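Local coordinates for protein argonaute 5 (Arabidopsis thaliana, PDB 4G0O) that probably sorts small RNAs in gene regulation, its MID domain recognising the 5' nucleotide of the guide with a nucleotide specificity loop, at residues K33-M38 with E122-K127; K42-K47 with K127-T132. All coordinates share one frame; numbering follows the deposited sequence.

Interaction 1: residues K33-M38 with E122-K127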
loop_
_atom_site.group_PDB
_atom_site.type_symbol
_atom_site.label_atom_id
_atom_site.label_comp_id
_atom_site.label_asym_id
_atom_site.label_seq_id
_atom_site.Cartn_x
_atom_site.Cartn_y
_atom_site.Cartn_z
ATOM N N LYS A 33 -6.357 -1.926 7.671
ATOM C CA LYS A 33 -7.300 -1.218 8.529
ATOM C C LYS A 33 -6.545 -0.331 9.518
ATOM O O LYS A 33 -6.894 0.834 9.712
ATOM C CB LYS A 33 -8.236 -2.184 9.261
ATOM C CG LYS A 33 -9.178 -1.486 10.246
ATOM C CD LYS A 33 -10.304 -2.401 10.729
ATOM C CE LYS A 33 -11.494 -2.424 9.764
ATOM N NZ LYS A 33 -11.264 -3.258 8.543
ATOM N N GLN A 34 -5.498 -0.882 10.120
ATOM C CA GLN A 34 -4.670 -0.129 11.054
ATOM C C GLN A 34 -3.801 0.928 10.363
ATOM O O GLN A 34 -3.657 2.043 10.872
ATOM C CB GLN A 34 -3.804 -1.070 11.910
ATOM C CG GLN A 34 -4.572 -1.800 13.006
ATOM C CD GLN A 34 -3.716 -2.816 13.766
ATOM O OE1 GLN A 34 -2.513 -2.615 13.989
ATOM N NE2 GLN A 34 -4.343 -3.914 14.169
ATOM N N LEU A 35 -3.230 0.581 9.208
ATOM C CA LEU A 35 -2.338 1.488 8.479
ATOM C C LEU A 35 -3.084 2.769 8.129
ATOM O O LEU A 35 -2.596 3.872 8.384
ATOM C CB LEU A 35 -1.812 0.824 7.208
ATOM C CG LEU A 35 -0.359 1.086 6.792
ATOM C CD1 LEU A 35 -0.211 0.806 5.334
ATOM C CD2 LEU A 35 0.148 2.499 7.132
ATOM N N ILE A 36 -4.285 2.614 7.578
ATOM C CA ILE A 36 -5.137 3.752 7.245
ATOM C C ILE A 36 -5.508 4.591 8.474
ATOM O O ILE A 36 -5.524 5.820 8.398
ATOM C CB ILE A 36 -6.377 3.295 6.476
ATOM C CG1 ILE A 36 -6.007 3.103 5.009
ATOM C CG2 ILE A 36 -7.518 4.306 6.585
ATOM C CD1 ILE A 36 -6.990 2.254 4.255
ATOM N N GLY A 37 -5.769 3.926 9.601
ATOM C CA GLY A 37 -6.023 4.609 10.857
ATOM C C GLY A 37 -4.821 5.434 11.282
ATOM O O GLY A 37 -4.964 6.528 11.818
ATOM N N MET A 38 -3.631 4.898 11.030
ATOM C CA MET A 38 -2.378 5.603 11.292
ATOM C C MET A 38 -2.154 6.760 10.296
ATOM O O MET A 38 -1.760 7.857 10.694
ATOM C CB MET A 38 -1.205 4.608 11.280
ATOM C CG MET A 38 0.169 5.220 11.501
ATOM S SD MET A 38 0.351 6.163 13.045
ATOM C CE MET A 38 0.372 4.849 14.286
ATOM N N GLU A 122 3.749 3.923 11.199
ATOM C CA GLU A 122 4.006 5.359 11.216
ATOM C C GLU A 122 4.896 5.728 10.025
ATOM O O GLU A 122 4.554 6.603 9.235
ATOM C CB GLU A 122 4.651 5.786 12.540
ATOM C CG GLU A 122 4.908 7.282 12.632
ATOM C CD GLU A 122 5.152 7.772 14.059
ATOM O OE1 GLU A 122 4.822 7.039 15.027
ATOM O OE2 GLU A 122 5.675 8.899 14.198
ATOM N N ASN A 123 6.021 5.025 9.892
ATOM C CA ASN A 123 6.934 5.188 8.752
ATOM C C ASN A 123 6.276 5.032 7.377
ATOM O O ASN A 123 6.449 5.873 6.496
ATOM C CB ASN A 123 8.100 4.201 8.856
ATOM C CG ASN A 123 9.075 4.573 9.938
ATOM O OD1 ASN A 123 9.860 5.507 9.776
ATOM N ND2 ASN A 123 9.045 3.841 11.050
ATOM N N VAL A 124 5.541 3.943 7.198
ATOM C CA VAL A 124 4.803 3.707 5.959
ATOM C C VAL A 124 3.787 4.809 5.687
ATOM O O VAL A 124 3.682 5.299 4.559
ATOM C CB VAL A 124 4.107 2.333 5.993
ATOM C CG1 VAL A 124 3.152 2.154 4.804
ATOM C CG2 VAL A 124 5.158 1.235 6.040
ATOM N N ALA A 125 3.040 5.204 6.711
ATOM C CA ALA A 125 2.042 6.268 6.562
ATOM C C ALA A 125 2.642 7.563 5.996
ATOM O O ALA A 125 2.067 8.187 5.114
ATOM C CB ALA A 125 1.339 6.540 7.893
ATOM N N LEU A 126 3.809 7.950 6.483
ATOM C CA LEU A 126 4.445 9.180 6.007
ATOM C C LEU A 126 4.945 8.995 4.574
ATOM O O LEU A 126 4.871 9.922 3.762
ATOM C CB LEU A 126 5.606 9.563 6.916
ATOM C CG LEU A 126 5.237 10.070 8.312
ATOM C CD1 LEU A 126 6.433 9.936 9.255
ATOM C CD2 LEU A 126 4.762 11.520 8.233
ATOM N N LYS A 127 5.454 7.797 4.276
ATOM C CA LYS A 127 5.855 7.447 2.913
ATOM C C LYS A 127 4.655 7.529 1.984
ATOM O O LYS A 127 4.748 8.080 0.902
ATOM C CB LYS A 127 6.462 6.043 2.862
ATOM C CG LYS A 127 7.751 5.868 3.677
ATOM C CD LYS A 127 8.086 4.387 3.798
ATOM C CE LYS A 127 9.420 4.144 4.494
ATOM N NZ LYS A 127 9.709 2.673 4.605
#
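Leu35 and Val124 meet nearly at right angles where helices 33-38 and 122-127 cross, their axes 9.0 Å apart at -65°. No hydrogen bond links the two segments; the contact is van der Waals packing, partly against backbone. Both methyls of Leu35 close on a single branch of Val124: CD1 of Leu35 is 3.7 Å from CG1 of Val124, and CD2 of Leu35 lies 3.8 Å from that same CG1. Leu35 CD2 also reaches the backbone, 4.0 Å from Ala125 N. The fork straddles Val124 CG1 because this branch, trans to the valine's N (chi1 171°), is the one turned to helix 33-38.

One turn on, Met38 leaves its backbone with CG trans to N (chi1 178°), then bends at chi2 and chi3, and the sulfur carries on past Glu122 CA. Met38 CG sits 3.8 Å from Glu122 N and 4.0 Å from Ala125 CB. The small Ala125 lets the methionine come in beside the helix backbone, while Glu122 contributes mainly main chain, its CB directed away. With Leu35 cut back to an alanine, the CG1 branch of Val124 and the Ala125 backbone would probably face a gap.

Such helices, packed by their apolar sides beside a parallel sheet, belong to the Rossmann-like MID fold. Leu35 also touches Met121 and Ile128, Ala125 packs on Cys39, and Val124 also touches Gln106, so helix 118-131 touches both helix 27-42 and strand 105-108.

Interaction 2: residues K42-K47 with K127-T132. With SO4 (sulfate ion), chain C.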
loop_
_atom_site.group_PDB
_atom_site.type_symbol
_atom_site.label_atom_id
_atom_site.label_comp_id
_atom_site.label_asym_id
_atom_site.label_seq_id
_atom_site.Cartn_x
_atom_site.Cartn_y
_atom_site.Cartn_z
ATOM N N LYS A 42 -2.525 10.944 11.500
ATOM C CA LYS A 42 -1.413 11.862 11.242
ATOM C C LYS A 42 -1.778 13.020 10.310
ATOM O O LYS A 42 -0.996 13.960 10.165
ATOM C CB LYS A 42 -0.174 11.119 10.741
ATOM C CG LYS A 42 0.400 10.129 11.758
ATOM C CD LYS A 42 1.789 9.637 11.363
ATOM C CE LYS A 42 2.878 10.272 12.239
ATOM N NZ LYS A 42 3.185 11.676 11.856
ATOM N N GLY A 43 -2.959 12.961 9.695
ATOM C CA GLY A 43 -3.466 14.101 8.947
ATOM C C GLY A 43 -4.056 13.806 7.582
ATOM O O GLY A 43 -4.614 14.704 6.943
ATOM N N MET A 44 -3.941 12.565 7.120
ATOM C CA MET A 44 -4.500 12.197 5.816
ATOM C C MET A 44 -5.991 11.968 5.928
ATOM O O MET A 44 -6.528 11.857 7.038
ATOM C CB MET A 44 -3.846 10.934 5.260
ATOM C CG MET A 44 -2.379 11.097 4.934
ATOM S SD MET A 44 -1.757 9.667 4.044
ATOM C CE MET A 44 -2.353 10.036 2.381
ATOM N N GLU A 45 -6.650 11.924 4.774
ATOM C CA GLU A 45 -8.038 11.490 4.699
ATOM C C GLU A 45 -8.136 10.306 3.736
ATOM O O GLU A 45 -7.593 10.346 2.637
ATOM C CB GLU A 45 -8.950 12.626 4.244
ATOM C CG GLU A 45 -10.401 12.387 4.621
ATOM C CD GLU A 45 -11.369 13.327 3.929
ATOM O OE1 GLU A 45 -10.992 14.494 3.646
ATOM O OE2 GLU A 45 -12.514 12.874 3.664
ATOM N N PHE A 46 -8.798 9.237 4.167
ATOM C CA PHE A 46 -8.911 8.033 3.361
ATOM C C PHE A 46 -10.356 7.602 3.295
ATOM O O PHE A 46 -11.027 7.563 4.321
ATOM C CB PHE A 46 -8.142 6.893 4.023
ATOM C CG PHE A 46 -6.841 6.551 3.360
ATOM C CD1 PHE A 46 -6.775 5.530 2.417
ATOM C CD2 PHE A 46 -5.678 7.216 3.707
ATOM C CE1 PHE A 46 -5.587 5.202 1.829
ATOM C CE2 PHE A 46 -4.476 6.890 3.104
ATOM C CZ PHE A 46 -4.432 5.881 2.171
ATOM N N LYS A 47 -10.827 7.256 2.097
ATOM C CA LYS A 47 -12.085 6.544 1.974
ATOM C C LYS A 47 -11.877 5.169 2.586
ATOM O O LYS A 47 -10.912 4.494 2.252
ATOM C CB LYS A 47 -12.471 6.408 0.511
ATOM C CG LYS A 47 -13.903 6.000 0.266
ATOM C CD LYS A 47 -14.229 6.170 -1.218
ATOM C CE LYS A 47 -15.644 5.709 -1.555
ATOM N NZ LYS A 47 -15.769 4.236 -1.451
ATOM N N LYS A 127 5.454 7.797 4.276
ATOM C CA LYS A 127 5.855 7.447 2.913
ATOM C C LYS A 127 4.655 7.529 1.984
ATOM O O LYS A 127 4.748 8.080 0.902
ATOM C CB LYS A 127 6.462 6.043 2.862
ATOM C CG LYS A 127 7.751 5.868 3.677
ATOM C CD LYS A 127 8.086 4.387 3.798
ATOM C CE LYS A 127 9.420 4.144 4.494
ATOM N NZ LYS A 127 9.709 2.673 4.605
ATOM N N ILE A 128 3.520 6.991 2.424
ATOM C CA ILE A 128 2.289 7.064 1.639
ATOM C C ILE A 128 1.797 8.499 1.424
ATOM O O ILE A 128 1.304 8.819 0.356
ATOM C CB ILE A 128 1.171 6.182 2.264
ATOM C CG1 ILE A 128 1.407 4.703 1.933
ATOM C CG2 ILE A 128 -0.205 6.592 1.770
ATOM C CD1 ILE A 128 0.587 3.776 2.798
ATOM N N ASN A 129 1.937 9.365 2.428
ATOM C CA ASN A 129 1.497 10.764 2.294
ATOM C C ASN A 129 2.220 11.518 1.186
ATOM O O ASN A 129 1.592 12.202 0.395
ATOM C CB ASN A 129 1.643 11.537 3.612
ATOM C CG ASN A 129 1.043 12.939 3.538
ATOM O OD1 ASN A 129 -0.063 13.120 3.047
ATOM N ND2 ASN A 129 1.785 13.935 4.013
ATOM N N VAL A 130 3.537 11.392 1.116
ATOM C CA VAL A 130 4.274 12.026 0.029
ATOM C C VAL A 130 3.974 11.426 -1.361
ATOM O O VAL A 130 3.811 12.172 -2.322
ATOM C CB VAL A 130 5.765 12.035 0.299
ATOM C CG1 VAL A 130 6.117 10.865 1.138
ATOM C CG2 VAL A 130 6.560 12.028 -1.009
ATOM N N LYS A 131 3.877 10.097 -1.453
ATOM C CA LYS A 131 3.560 9.425 -2.712
ATOM C C LYS A 131 2.214 9.844 -3.283
ATOM O O LYS A 131 1.996 9.764 -4.493
ATOM C CB LYS A 131 3.564 7.898 -2.531
ATOM C CG LYS A 131 4.944 7.306 -2.473
ATOM C CD LYS A 131 4.910 5.819 -2.225
ATOM C CE LYS A 131 6.308 5.314 -1.968
ATOM N NZ LYS A 131 6.505 3.996 -2.587
ATOM N N THR A 132 1.318 10.264 -2.396
ATOM C CA THR A 132 -0.068 10.594 -2.729
ATOM C C THR A 132 -0.251 12.104 -2.894
ATOM O O THR A 132 -1.353 12.597 -3.139
ATOM C CB THR A 132 -1.008 10.089 -1.600
ATOM O OG1 THR A 132 -0.762 8.701 -1.373
ATOM C CG2 THR A 132 -2.444 10.232 -1.994
HETATM S S SO4 C . 8.830 2.075 -0.904
HETATM O O1 SO4 C . 9.261 1.134 0.135
HETATM O O2 SO4 C . 8.170 1.306 -1.993
HETATM O O3 SO4 C . 7.937 3.091 -0.321
HETATM O O4 SO4 C . 9.997 2.801 -1.428
#
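Met44 lies along Asn129, the two side chains sliding past each other in opposite directions, and most of the apolar contact comes from this methionine. Met44 SD is 3.9 Å from Asn129 CB, and the terminal CE of Met44, swung round by the bend at chi3 (80°), reaches Ile128 CG2 at 4.1 Å and Thr132 CB at 4.2 Å. Thus CE meets side chains from the last turn of helix 118-131 and from Thr132 just beyond it. Phe46 joins less closely: CG2 of Ile128 comes up at the edge of its ring, near the ring plane, 4.3 Å from Phe46 CZ. The SD of Met44 also lies at the ring edge, in plane.

The Asn129 amide finds its hydrogen bonds outside the two segments. Asn129 OD1 stands 3.6 Å from Met44 CG but takes its hydrogen bond from Ala9 N, while ND2 gives to Asn7 O and Asn136 OD1; these three bonds fix the buried amide's rotation, leaving the methionine to pack on its carbonyl side. At the helix end, Thr132 OG1 donates to Ile128 O at 2.7 Å, tilted 29° from the carbonyl plane.

Lys131 holds a sulfate ion, probably from the crystallisation liquor: Lys131 NZ donates to sulfate O3 at 2.8 Å and, weakly, to O2, and also to Ser105 O. With Lys94 nearby, this is consistent with the pocket that takes the guide's 5' phosphate in Argonaute MID domains.

Gly43 ends helix 27-42 in a Schellman motif, and the chain turns into strand 45-46, which pairs with strand 7-18. Met44 and Phe46 both touch Cys39 of helix 27-42, and Thr132 packs on Ala9 and Val11, so the end of helix 118-131 is held against strand 7-18 and the helix-to-strand turn.

Interactions 1 and 2 are successive parts of one interface, their centres about 8 Å apart. Both use helix 118-131, their segments overlapping at Lys127, while the partner runs from helix 27-42 directly into strand 45-46. Direct packing joins them: Leu35 CD1 of interaction 1 lies 4.0 Å from Ile128 CD1 of interaction 2, and Ile36 CG1 is 3.6 Å from Phe46 CD1. Farther along, Glu122 CG rests 3.6 Å from Lys42 CE. The helix packed by both contacts also carries Lys131, which grips the sulfate in what is probably the 5'-phosphate pocket, though neither contact's apolar core includes the ion.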